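Local coordinates for uncharacterized protein (Leishmania infantum, PDB 4TYZ) that is of unknown function but may bind and transfer sterols, its C-terminal GRAM domain being the part described here, at residues Gly4-Ser9 with Glu16-Ser21; Asp20-Ala25 with Tyr100-Ser105; Ala31-Tyr36 with Ala51-Ser56. All blocks are in the same frame, centred on the assembly; numbering follows the deposited sequence.

Contact 1 (Gly4-Ser9 with Glu16-Ser21); sequences GVFRKS and ETLLDS
Arg7 reaches from the short N-terminal helix to the backbone of Glu16 and holds one carbonyl oxygen with both terminal nitrogens. Arg7 NH2 donates to Glu16 O over 2.8 Å and NH1 to the same atom over 3.0 Å, the first bond the straighter at 151° against 139°. Glu16 O lies almost exactly in the guanidinium plane, and both nitrogens lie in the plane of its carbonyl, so the two groups meet end-on and flat. The Arg7 chain gets there by bending at chi2 (-58°). In this position the guanidinium lies beside Phe6: CD2 of Phe6 sits 3.4 Å above the Arg7 guanidinium plane, offset toward its rim, and the ring turns an edge to it.

The segment 16-21 leads into the first strand of a PH-like GRAM domain, and Leu19 and Asp20 both face Ile39 across the sheet in a classic beta bulge. Just before the bulge, Leu18 points toward the helix and sets CD1 over one face of the Phe6 ring, 4.4 Å from Phe6 CG. Phe38 and Phe10 also meet that ring, which is buried. The Glu16 carboxylate leads away from the helix: OE1 is hydrogen-bonded to Thr40 OG1 and OE2 to His42 ND1, both in the turn that joins strands 31-39 and 43-48.

Contact 2 (Asp20-Ala25 with Tyr100-Ser105); sequences DSFNCA and YSALMS
Phe22 and Ala102 meet where the first strand of the sheet passes the C-terminal helix. From Phe22 CB, which points toward the helix, a chi1 of -65° turns CG away from the carbonyl carbon and sends the ring obliquely off the strand toward the helix, leaning to the Asp20 side. CG is still 6.2 Å from Ala102 CB, and CD2 has closed to 5.1 Å. Contact comes at the far end: CE2 lies 3.9 Å from Ala102 CB and CZ 4.1 Å from it, so the methyl group rests against that ring bond obliquely. The same end of the ring approaches the Asp20 carboxylate two residues back, with Phe22 CZ 3.5 Å from Asp20 OD1. OD1 in turn skirts the Ala102 methyl at 4.2 Å, while OD2 accepts the backbone N-H of Ser21.

A helix closing one end of a bent antiparallel sheet is the hallmark of the PH superfold, to which GRAM domains belong. Here Ile39 of the neighbouring strand joins the packing, touching Phe22, Ala102 and Leu103, and Leu103 continues inward to Leu44. On another side of the helix Met104 packs on Ile65, in the strand at the other edge of the sheet.

Between the two segments the contact is van der Waals packing, with no hydrogen bond: the far end of one aromatic ring against one methyl, and a carboxylate oxygen at the margin.

Contact 3 (Ala31-Tyr36 with Ala51-Ser56); sequences ALKQGY and AAAHFS
Lys33 lays its aliphatic chain across the methyl groups of Ala51 and Ala53. A bend at chi2 (-86°) turns the rest of the chain crosswise over the loop before it runs on extended to the amine. CD then lies 4.1 Å from Ala51 CB, and CE comes within 4.4 Å of Ala53 CB. The two methyls both point toward the strand that carries Lys33, while the Ala52 methyl between them points away: the loop offers alternate side chains to the lysine.

Strands 31-39 and 54-58 are not neighbours. Strand 43-48 runs between them in the antiparallel sheet of this GRAM domain, and Lys33 also touches its Ser48, whose OG is hydrogen-bonded to Ala53 O. The lysine thus lies over the turn that leads from strand 43-48 to the edge strand 54-58. At the start of strand 54-58, His54 folds back on Ala52: ND1 donates to Ala52 O over 2.7 Å in a nearly straight bond of 166°, with the oxygen close to the imidazole plane. This bond should fix the rotation of the ring and place a proton on ND1. The next residue, Phe55, meets Trp26 edge-to-face and so ties the edge strand to strand 20-28.

Between the two segments only hydrocarbon meets hydrocarbon, at relaxed distances. The methylenes of Lys33 shelter two small side chains at the surface, and its amine makes no hydrogen bond to the loop segment.

How the contacts relate
From the N terminus, contact 1 comes first and closes a short loop, tying helix 2-9 to the chain as it enters strand 20-28. Contact 2 opens on that same strand, sharing Asp20 and Ser21 with contact 1, and closes far along the sequence on helix 96-107, so its loop takes in nearly the whole sheet. Contact 3 falls within this long loop, linking strand 31-39 to the turn before edge strand 54-58. Strands 20-28 and 31-39 are antiparallel neighbours: a probable hydrogen bond from Gly35 N to Cys24 O joins contacts 2 and 3, and Val5 packing on Tyr36 joins contacts 1 and 3.

Contact 1 (Gly4-Ser9 with Glu16-Ser21)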
ATOM      1  N   GLY A   4      12.315   0.559 -10.508  1.00 19.31           N
ATOM      2  CA  GLY A   4      12.494  -0.670 -11.260  1.00 15.91           C
ATOM      3  C   GLY A   4      11.613  -1.785 -10.734  1.00 16.65           C
ATOM      4  O   GLY A   4      11.053  -2.568 -11.503  1.00 16.50           O
ATOM      5  N   VAL A   5      11.476  -1.865  -9.412  1.00 14.55           N
ATOM      6  CA  VAL A   5      10.586  -2.875  -8.844  1.00 13.99           C
ATOM      7  C   VAL A   5       9.164  -2.636  -9.341  1.00 12.70           C
ATOM      8  O   VAL A   5       8.472  -3.568  -9.762  1.00 13.29           O
ATOM      9  CB  VAL A   5      10.613  -2.868  -7.306  1.00 16.84           C
ATOM     10  CG1 VAL A   5       9.636  -3.908  -6.753  1.00 16.45           C
ATOM     11  CG2 VAL A   5      12.020  -3.143  -6.808  1.00 19.83           C
ATOM     12  N   PHE A   6       8.732  -1.376  -9.312  1.00 11.76           N
ATOM     13  CA  PHE A   6       7.391  -1.046  -9.765  1.00 11.44           C
ATOM     14  C   PHE A   6       7.187  -1.401 -11.235  1.00 11.14           C
ATOM     15  O   PHE A   6       6.160  -1.982 -11.598  1.00 11.43           O
ATOM     16  CB  PHE A   6       7.089   0.439  -9.557  1.00 10.83           C
ATOM     17  CG  PHE A   6       5.679   0.807  -9.901  1.00 10.20           C
ATOM     18  CD1 PHE A   6       4.644   0.432  -9.069  1.00  9.72           C
ATOM     19  CD2 PHE A   6       5.383   1.502 -11.059  1.00 15.13           C
ATOM     20  CE1 PHE A   6       3.315   0.745  -9.386  1.00 11.53           C
ATOM     21  CE2 PHE A   6       4.068   1.828 -11.372  1.00 14.39           C
ATOM     22  CZ  PHE A   6       3.027   1.443 -10.527  1.00 11.99           C
ATOM     23  N   ARG A   7       8.155  -1.041 -12.072  1.00 11.72           N
ATOM     24  CA  ARG A   7       7.991  -1.231 -13.505  1.00 14.20           C
ATOM     25  C   ARG A   7       8.047  -2.699 -13.900  1.00 13.33           C
ATOM     26  O   ARG A   7       7.425  -3.101 -14.879  1.00 17.53           O
ATOM     27  CB  ARG A   7       9.048  -0.441 -14.277  1.00 12.96           C
ATOM     28  CG  ARG A   7       8.983   1.062 -14.026  1.00 13.10           C
ATOM     29  CD  ARG A   7       7.614   1.619 -14.387  1.00 12.00           C
ATOM     30  NE  ARG A   7       7.527   3.043 -14.071  1.00 11.68           N
ATOM     31  CZ  ARG A   7       6.391   3.732 -14.007  1.00 12.99           C
ATOM     32  NH1 ARG A   7       5.223   3.132 -14.233  1.00 10.54           N
ATOM     33  NH2 ARG A   7       6.425   5.024 -13.718  1.00 14.07           N
ATOM     34  N   LYS A   8       8.786  -3.496 -13.144  1.00 12.53           N
ATOM     35  CA  LYS A   8       8.794  -4.935 -13.365  1.00 13.78           C
ATOM     36  C   LYS A   8       7.468  -5.570 -12.924  1.00 12.20           C
ATOM     37  O   LYS A   8       6.941  -6.470 -13.596  1.00 16.32           O
ATOM     38  CB  LYS A   8       9.969  -5.587 -12.623  1.00 17.21           C
ATOM     39  CG  LYS A   8      10.099  -7.088 -12.860  1.00 23.99           C
ATOM     40  CD  LYS A   8      11.453  -7.607 -12.406  1.00 38.31           C
ATOM     41  CE  LYS A   8      11.673  -7.366 -10.923  1.00 46.82           C
ATOM     42  NZ  LYS A   8      10.745  -8.180 -10.089  1.00 54.58           N
ATOM     43  N   SER A   9       6.923  -5.096 -11.806  1.00 11.67           N
ATOM     44  CA  SER A   9       5.800  -5.771 -11.169  1.00 12.17           C
ATOM     45  C   SER A   9       4.444  -5.411 -11.746  1.00 13.07           C
ATOM     46  O   SER A   9       3.505  -6.206 -11.679  1.00 14.27           O
ATOM     47  CB  SER A   9       5.800  -5.469  -9.671  1.00 13.43           C
ATOM     48  OG  SER A   9       6.945  -6.049  -9.062  1.00 21.03           O
ATOM     49  N   GLU A  16       1.613   5.091 -15.565  1.00  9.46           N
ATOM     50  CA  GLU A  16       1.416   5.753 -14.275  1.00 10.20           C
ATOM     51  C   GLU A  16       2.715   6.323 -13.728  1.00 10.92           C
ATOM     52  O   GLU A  16       3.719   5.632 -13.687  1.00 13.34           O
ATOM     53  CB  GLU A  16       0.851   4.765 -13.257  1.00  9.97           C
ATOM     54  CG  GLU A  16      -0.575   4.325 -13.536  1.00  9.74           C
ATOM     55  CD  GLU A  16      -1.569   5.431 -13.243  1.00 12.40           C
ATOM     56  OE1 GLU A  16      -1.693   5.818 -12.062  1.00 11.76           O
ATOM     57  OE2 GLU A  16      -2.203   5.917 -14.196  1.00 15.00           O
ATOM     58  N   THR A  17       2.690   7.581 -13.307  1.00 11.23           N
ATOM     59  CA  THR A  17       3.838   8.118 -12.594  0.57 12.87           C
ATOM     60  C   THR A  17       3.876   7.565 -11.173  1.00 12.69           C
ATOM     61  O   THR A  17       2.840   7.313 -10.552  1.00 14.48           O
ATOM     62  CB  THR A  17       3.816   9.642 -12.532  0.57 17.57           C
ATOM     63  OG1 THR A  17       2.532  10.068 -12.067  0.57 15.92           O
ATOM     64  CG2 THR A  17       4.076  10.230 -13.908  0.57 17.61           C
ATOM     65  N   LEU A  18       5.086   7.355 -10.672  1.00 12.84           N
ATOM     66  CA  LEU A  18       5.257   6.892  -9.311  1.00 12.54           C
ATOM     67  C   LEU A  18       5.390   8.132  -8.434  1.00 15.12           C
ATOM     68  O   LEU A  18       6.415   8.828  -8.469  1.00 18.14           O
ATOM     69  CB  LEU A  18       6.478   5.977  -9.185  1.00 14.20           C
ATOM     70  CG  LEU A  18       6.653   5.329  -7.811  1.00 17.43           C
ATOM     71  CD1 LEU A  18       5.425   4.508  -7.446  1.00 17.17           C
ATOM     72  CD2 LEU A  18       7.903   4.447  -7.770  1.00 22.37           C
ATOM     73  N   LEU A  19       4.343   8.428  -7.670  1.00 10.56           N
ATOM     74  CA  LEU A  19       4.313   9.650  -6.871  1.00 13.68           C
ATOM     75  C   LEU A  19       5.072   9.498  -5.572  1.00 18.02           C
ATOM     76  O   LEU A  19       5.723  10.437  -5.113  1.00 18.29           O
ATOM     77  CB  LEU A  19       2.873  10.064  -6.570  1.00 13.42           C
ATOM     78  CG  LEU A  19       1.999  10.349  -7.785  1.00 14.06           C
ATOM     79  CD1 LEU A  19       0.583  10.658  -7.343  1.00 15.99           C
ATOM     80  CD2 LEU A  19       2.584  11.503  -8.591  1.00 17.01           C
ATOM     81  N   ASP A  20       4.978   8.320  -4.967  1.00 14.03           N
ATOM     82  CA  ASP A  20       5.628   8.082  -3.689  1.00 14.61           C
ATOM     83  C   ASP A  20       5.718   6.588  -3.436  1.00 15.06           C
ATOM     84  O   ASP A  20       5.042   5.790  -4.090  1.00 14.39           O
ATOM     85  CB  ASP A  20       4.875   8.773  -2.548  1.00 16.91           C
ATOM     86  CG  ASP A  20       5.808   9.359  -1.498  1.00 28.32           C
ATOM     87  OD1 ASP A  20       5.405  10.334  -0.826  1.00 36.63           O
ATOM     88  OD2 ASP A  20       6.938   8.849  -1.347  1.00 25.14           O
ATOM     89  N   SER A  21       6.564   6.209  -2.491  1.00 12.90           N
ATOM     90  CA  SER A  21       6.662   4.812  -2.105  1.00 13.25           C
ATOM     91  C   SER A  21       7.103   4.711  -0.661  1.00 13.64           C
ATOM     92  O   SER A  21       7.766   5.609  -0.139  1.00 15.60           O
ATOM     93  CB  SER A  21       7.630   4.050  -3.007  1.00 14.61           C
ATOM     94  OG  SER A  21       8.939   4.585  -2.885  1.00 19.65           O
TER

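Contact 2 (Asp20-Ala25 with Tyr100-Ser105)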
ATOM      1  N   ASP A  20       4.978   8.320  -4.967  1.00 14.03           N
ATOM      2  CA  ASP A  20       5.628   8.082  -3.689  1.00 14.61           C
ATOM      3  C   ASP A  20       5.718   6.588  -3.436  1.00 15.06           C
ATOM      4  O   ASP A  20       5.042   5.790  -4.090  1.00 14.39           O
ATOM      5  CB  ASP A  20       4.875   8.773  -2.548  1.00 16.91           C
ATOM      6  CG  ASP A  20       5.808   9.359  -1.498  1.00 28.32           C
ATOM      7  OD1 ASP A  20       5.405  10.334  -0.826  1.00 36.63           O
ATOM      8  OD2 ASP A  20       6.938   8.849  -1.347  1.00 25.14           O
ATOM      9  N   SER A  21       6.564   6.209  -2.491  1.00 12.90           N
ATOM     10  CA  SER A  21       6.662   4.812  -2.105  1.00 13.25           C
ATOM     11  C   SER A  21       7.103   4.711  -0.661  1.00 13.64           C
ATOM     12  O   SER A  21       7.766   5.609  -0.139  1.00 15.60           O
ATOM     13  CB  SER A  21       7.630   4.050  -3.007  1.00 14.61           C
ATOM     14  OG  SER A  21       8.939   4.585  -2.885  1.00 19.65           O
ATOM     15  N   PHE A  22       6.729   3.605  -0.028  1.00 11.66           N
ATOM     16  CA  PHE A  22       6.928   3.421   1.403  1.00 11.24           C
ATOM     17  C   PHE A  22       7.262   1.979   1.747  1.00 14.09           C
ATOM     18  O   PHE A  22       6.676   1.044   1.198  1.00 14.78           O
ATOM     19  CB  PHE A  22       5.667   3.847   2.167  1.00 11.38           C
ATOM     20  CG  PHE A  22       5.365   5.308   2.045  1.00 13.07           C
ATOM     21  CD1 PHE A  22       5.969   6.220   2.896  1.00 18.56           C
ATOM     22  CD2 PHE A  22       4.505   5.774   1.062  1.00 14.50           C
ATOM     23  CE1 PHE A  22       5.712   7.576   2.768  1.00 18.45           C
ATOM     24  CE2 PHE A  22       4.244   7.134   0.936  1.00 14.49           C
ATOM     25  CZ  PHE A  22       4.854   8.026   1.790  1.00 15.32           C
ATOM     26  N   ASN A  23       8.200   1.803   2.669  1.00 13.49           N
ATOM     27  CA  ASN A  23       8.447   0.490   3.236  1.00 13.71           C
ATOM     28  C   ASN A  23       7.316   0.100   4.174  1.00 15.79           C
ATOM     29  O   ASN A  23       6.907   0.896   5.024  1.00 16.68           O
ATOM     30  CB  ASN A  23       9.758   0.478   4.002  1.00 13.47           C
ATOM     31  CG  ASN A  23      10.941   0.770   3.114  1.00 16.02           C
ATOM     32  OD1 ASN A  23      11.498   1.872   3.133  1.00 24.05           O
ATOM     33  ND2 ASN A  23      11.322  -0.208   2.310  1.00 15.35           N
ATOM     34  N   CYS A  24       6.824  -1.125   4.030  1.00 11.69           N
ATOM     35  CA  CYS A  24       5.797  -1.656   4.924  1.00 11.62           C
ATOM     36  C   CYS A  24       5.673  -3.147   4.686  1.00 13.66           C
ATOM     37  O   CYS A  24       6.415  -3.721   3.891  1.00 15.12           O
ATOM     38  CB  CYS A  24       4.439  -0.968   4.722  1.00 12.00           C
ATOM     39  SG  CYS A  24       3.731  -1.230   3.070  1.00 13.72           S
ATOM     40  N   ALA A  25       4.746  -3.781   5.382  1.00 12.51           N
ATOM     41  CA  ALA A  25       4.518  -5.193   5.180  1.00 12.74           C
ATOM     42  C   ALA A  25       3.045  -5.418   4.968  1.00 17.82           C
ATOM     43  O   ALA A  25       2.202  -4.738   5.547  1.00 20.41           O
ATOM     44  CB  ALA A  25       5.025  -6.008   6.353  1.00 12.62           C
ATOM     45  N   TYR A 100       0.118   7.628   5.085  1.00 14.15           N
ATOM     46  CA  TYR A 100      -1.319   7.840   5.179  1.00 11.43           C
ATOM     47  C   TYR A 100      -1.684   9.158   4.499  1.00 15.76           C
ATOM     48  O   TYR A 100      -2.665   9.231   3.756  1.00 15.43           O
ATOM     49  CB  TYR A 100      -1.768   7.810   6.642  1.00 12.43           C
ATOM     50  CG  TYR A 100      -3.252   7.985   6.814  1.00 13.07           C
ATOM     51  CD1 TYR A 100      -4.111   6.897   6.752  1.00 13.12           C
ATOM     52  CD2 TYR A 100      -3.792   9.240   7.053  1.00 16.81           C
ATOM     53  CE1 TYR A 100      -5.481   7.058   6.909  1.00 17.58           C
ATOM     54  CE2 TYR A 100      -5.151   9.409   7.223  1.00 19.36           C
ATOM     55  CZ  TYR A 100      -5.984   8.319   7.143  1.00 16.06           C
ATOM     56  OH  TYR A 100      -7.343   8.500   7.307  1.00 22.45           O
ATOM     57  N   SER A 101      -0.871  10.186   4.721  1.00 14.06           N
ATOM     58  CA  SER A 101      -1.105  11.472   4.070  1.00 16.15           C
ATOM     59  C   SER A 101      -1.031  11.361   2.556  1.00 15.94           C
ATOM     60  O   SER A 101      -1.851  11.944   1.839  1.00 16.49           O
ATOM     61  CB  SER A 101      -0.104  12.507   4.569  1.00 16.88           C
ATOM     62  OG  SER A 101      -0.367  12.811   5.928  1.00 21.26           O
ATOM     63  N   ALA A 102      -0.047  10.614   2.065  1.00 12.80           N
ATOM     64  CA  ALA A 102       0.113  10.453   0.623  1.00 13.89           C
ATOM     65  C   ALA A 102      -1.077   9.686   0.035  1.00 14.43           C
ATOM     66  O   ALA A 102      -1.578  10.036  -1.035  1.00 15.28           O
ATOM     67  CB  ALA A 102       1.426   9.756   0.311  1.00 15.99           C
ATOM     68  N   LEU A 103      -1.546   8.666   0.755  1.00 12.75           N
ATOM     69  CA  LEU A 103      -2.757   7.940   0.366  1.00 14.34           C
ATOM     70  C   LEU A 103      -3.963   8.855   0.296  1.00 17.29           C
ATOM     71  O   LEU A 103      -4.674   8.850  -0.705  1.00 14.42           O
ATOM     72  CB  LEU A 103      -3.065   6.798   1.337  1.00 18.35           C
ATOM     73  CG  LEU A 103      -2.126   5.614   1.248  1.00 21.24           C
ATOM     74  CD1 LEU A 103      -2.588   4.524   2.189  1.00 21.89           C
ATOM     75  CD2 LEU A 103      -2.105   5.125  -0.166  1.00 23.68           C
ATOM     76  N   MET A 104      -4.203   9.625   1.359  1.00 14.82           N
ATOM     77  CA  MET A 104      -5.333  10.553   1.386  1.00 17.04           C
ATOM     78  C   MET A 104      -5.327  11.483   0.194  1.00 17.40           C
ATOM     79  O   MET A 104      -6.360  11.738  -0.412  1.00 16.76           O
ATOM     80  CB  MET A 104      -5.327  11.408   2.660  1.00 20.22           C
ATOM     81  CG  MET A 104      -5.755  10.716   3.940  1.00 23.86           C
ATOM     82  SD  MET A 104      -7.369   9.910   3.869  1.00 21.15           S
ATOM     83  CE  MET A 104      -6.770   8.232   3.628  1.00 14.56           C
ATOM     84  N   SER A 105      -4.148  11.992  -0.145  1.00 18.93           N
ATOM     85  CA  SER A 105      -4.039  12.985  -1.205  0.65 20.12           C
ATOM     86  C   SER A 105      -4.535  12.438  -2.535  1.00 17.69           C
ATOM     87  O   SER A 105      -5.161  13.156  -3.313  1.00 23.42           O
ATOM     88  CB  SER A 105      -2.595  13.469  -1.341  0.65 22.55           C
ATOM     89  OG  SER A 105      -2.196  14.169  -0.182  0.65 26.16           O
TER

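Contact 3 (Ala31-Tyr36 with Ala51-Ser56)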
ATOM      1  N   ALA A  31       0.305 -14.650   7.855  1.00 17.07           N
ATOM      2  CA  ALA A  31       1.381 -14.424   6.891  1.00 19.49           C
ATOM      3  C   ALA A  31       1.765 -12.950   6.809  1.00 16.34           C
ATOM      4  O   ALA A  31       0.897 -12.087   6.682  1.00 19.01           O
ATOM      5  CB  ALA A  31       0.968 -14.929   5.516  1.00 18.36           C
ATOM      6  N   LEU A  32       3.064 -12.674   6.875  1.00 16.27           N
ATOM      7  CA  LEU A  32       3.573 -11.316   6.705  1.00 14.42           C
ATOM      8  C   LEU A  32       4.576 -11.281   5.557  1.00 14.30           C
ATOM      9  O   LEU A  32       5.486 -12.126   5.484  1.00 18.99           O
ATOM     10  CB  LEU A  32       4.232 -10.806   8.006  1.00 15.90           C
ATOM     11  CG  LEU A  32       4.854  -9.400   7.956  1.00 20.02           C
ATOM     12  CD1 LEU A  32       4.736  -8.697   9.300  1.00 23.03           C
ATOM     13  CD2 LEU A  32       6.324  -9.408   7.506  1.00 17.13           C
ATOM     14  N   LYS A  33       4.416 -10.292   4.678  1.00 13.58           N
ATOM     15  CA  LYS A  33       5.342 -10.075   3.571  1.00 15.77           C
ATOM     16  C   LYS A  33       5.882  -8.656   3.572  1.00 13.07           C
ATOM     17  O   LYS A  33       5.135  -7.705   3.301  1.00 13.41           O
ATOM     18  CB  LYS A  33       4.654 -10.331   2.225  1.00 17.14           C
ATOM     19  CG  LYS A  33       3.929 -11.651   2.112  1.00 29.54           C
ATOM     20  CD  LYS A  33       4.866 -12.749   1.683  1.00 33.26           C
ATOM     21  CE  LYS A  33       4.106 -14.027   1.380  1.00 30.49           C
ATOM     22  NZ  LYS A  33       5.030 -15.187   1.425  1.00 36.39           N
ATOM     23  N   GLN A  34       7.175  -8.508   3.857  1.00 13.75           N
ATOM     24  CA  GLN A  34       7.819  -7.205   3.761  1.00 13.27           C
ATOM     25  C   GLN A  34       7.891  -6.756   2.308  1.00 12.90           C
ATOM     26  O   GLN A  34       8.164  -7.565   1.427  1.00 14.48           O
ATOM     27  CB  GLN A  34       9.221  -7.264   4.365  1.00 13.96           C
ATOM     28  CG  GLN A  34       9.888  -5.917   4.472  1.00 17.59           C
ATOM     29  CD  GLN A  34       9.303  -5.063   5.581  1.00 17.95           C
ATOM     30  OE1 GLN A  34       8.840  -5.574   6.608  1.00 19.48           O
ATOM     31  NE2 GLN A  34       9.336  -3.755   5.384  1.00 18.30           N
ATOM     32  N   GLY A  35       7.631  -5.479   2.050  1.00 12.39           N
ATOM     33  CA  GLY A  35       7.678  -5.003   0.678  1.00 12.10           C
ATOM     34  C   GLY A  35       7.540  -3.504   0.565  1.00 11.71           C
ATOM     35  O   GLY A  35       7.941  -2.759   1.466  1.00 12.71           O
ATOM     36  N   TYR A  36       6.976  -3.080  -0.558  1.00 11.28           N
ATOM     37  CA  TYR A  36       6.877  -1.669  -0.887  1.00 12.12           C
ATOM     38  C   TYR A  36       5.462  -1.318  -1.254  1.00 12.12           C
ATOM     39  O   TYR A  36       4.845  -1.991  -2.080  1.00 11.93           O
ATOM     40  CB  TYR A  36       7.780  -1.316  -2.064  1.00 12.39           C
ATOM     41  CG  TYR A  36       9.170  -1.896  -1.991  1.00 16.36           C
ATOM     42  CD1 TYR A  36      10.106  -1.392  -1.102  1.00 16.80           C
ATOM     43  CD2 TYR A  36       9.545  -2.946  -2.823  1.00 15.94           C
ATOM     44  CE1 TYR A  36      11.389  -1.923  -1.046  1.00 17.28           C
ATOM     45  CE2 TYR A  36      10.819  -3.482  -2.774  1.00 23.20           C
ATOM     46  CZ  TYR A  36      11.734  -2.966  -1.888  1.00 21.34           C
ATOM     47  OH  TYR A  36      13.002  -3.510  -1.846  1.00 26.87           O
ATOM     48  N   ALA A  51       9.261 -12.002  -2.335  1.00 20.50           N
ATOM     49  CA  ALA A  51       8.261 -12.987  -2.726  1.00 20.15           C
ATOM     50  C   ALA A  51       7.435 -12.455  -3.888  1.00 20.63           C
ATOM     51  O   ALA A  51       7.502 -11.270  -4.220  1.00 19.86           O
ATOM     52  CB  ALA A  51       7.364 -13.333  -1.547  1.00 21.21           C
ATOM     53  N   ALA A  52       6.650 -13.336  -4.502  1.00 17.02           N
ATOM     54  CA  ALA A  52       5.809 -12.955  -5.634  1.00 19.66           C
ATOM     55  C   ALA A  52       4.628 -12.066  -5.262  1.00 17.28           C
ATOM     56  O   ALA A  52       4.174 -11.266  -6.093  1.00 18.20           O
ATOM     57  CB  ALA A  52       5.295 -14.198  -6.334  1.00 22.80           C
ATOM     58  N   ALA A  53       4.134 -12.222  -4.036  1.00 18.69           N
ATOM     59  CA  ALA A  53       2.892 -11.596  -3.589  1.00 17.03           C
ATOM     60  C   ALA A  53       2.856 -10.100  -3.864  1.00 13.62           C
ATOM     61  O   ALA A  53       3.789  -9.368  -3.540  1.00 14.34           O
ATOM     62  CB  ALA A  53       2.668 -11.854  -2.110  1.00 20.26           C
ATOM     63  N   HIS A  54       1.775  -9.672  -4.495  1.00 15.20           N
ATOM     64  CA  HIS A  54       1.589  -8.269  -4.824  1.00 12.76           C
ATOM     65  C   HIS A  54       0.118  -7.984  -5.050  1.00 16.00           C
ATOM     66  O   HIS A  54      -0.670  -8.897  -5.297  1.00 17.42           O
ATOM     67  CB  HIS A  54       2.389  -7.903  -6.080  1.00 13.18           C
ATOM     68  CG  HIS A  54       1.954  -8.635  -7.307  1.00 17.27           C
ATOM     69  ND1 HIS A  54       2.310  -9.949  -7.559  1.00 21.18           N
ATOM     70  CD2 HIS A  54       1.191  -8.254  -8.358  1.00 25.73           C
ATOM     71  CE1 HIS A  54       1.792 -10.335  -8.705  1.00 24.58           C
ATOM     72  NE2 HIS A  54       1.105  -9.322  -9.217  1.00 27.06           N
ATOM     73  N   PHE A  55      -0.263  -6.716  -4.974  1.00 10.80           N
ATOM     74  CA  PHE A  55      -1.619  -6.344  -5.353  1.00 10.39           C
ATOM     75  C   PHE A  55      -1.619  -4.952  -5.960  1.00 10.26           C
ATOM     76  O   PHE A  55      -0.675  -4.184  -5.787  1.00  9.70           O
ATOM     77  CB  PHE A  55      -2.599  -6.422  -4.151  1.00 11.90           C
ATOM     78  CG  PHE A  55      -2.377  -5.375  -3.073  1.00 11.37           C
ATOM     79  CD1 PHE A  55      -2.785  -4.056  -3.252  1.00 12.87           C
ATOM     80  CD2 PHE A  55      -1.789  -5.724  -1.860  1.00 13.43           C
ATOM     81  CE1 PHE A  55      -2.579  -3.095  -2.250  1.00 13.63           C
ATOM     82  CE2 PHE A  55      -1.603  -4.781  -0.855  1.00 12.90           C
ATOM     83  CZ  PHE A  55      -1.986  -3.469  -1.047  1.00 14.09           C
ATOM     84  N   SER A  56      -2.689  -4.638  -6.679  1.00  9.07           N
ATOM     85  CA  SER A  56      -2.925  -3.264  -7.114  1.00  8.66           C
ATOM     86  C   SER A  56      -4.407  -3.012  -7.045  1.00 11.41           C
ATOM     87  O   SER A  56      -5.205  -3.853  -7.470  1.00 13.65           O
ATOM     88  CB  SER A  56      -2.394  -3.008  -8.526  1.00 11.14           C
ATOM     89  OG  SER A  56      -2.993  -3.894  -9.459  1.00 14.40           O
TER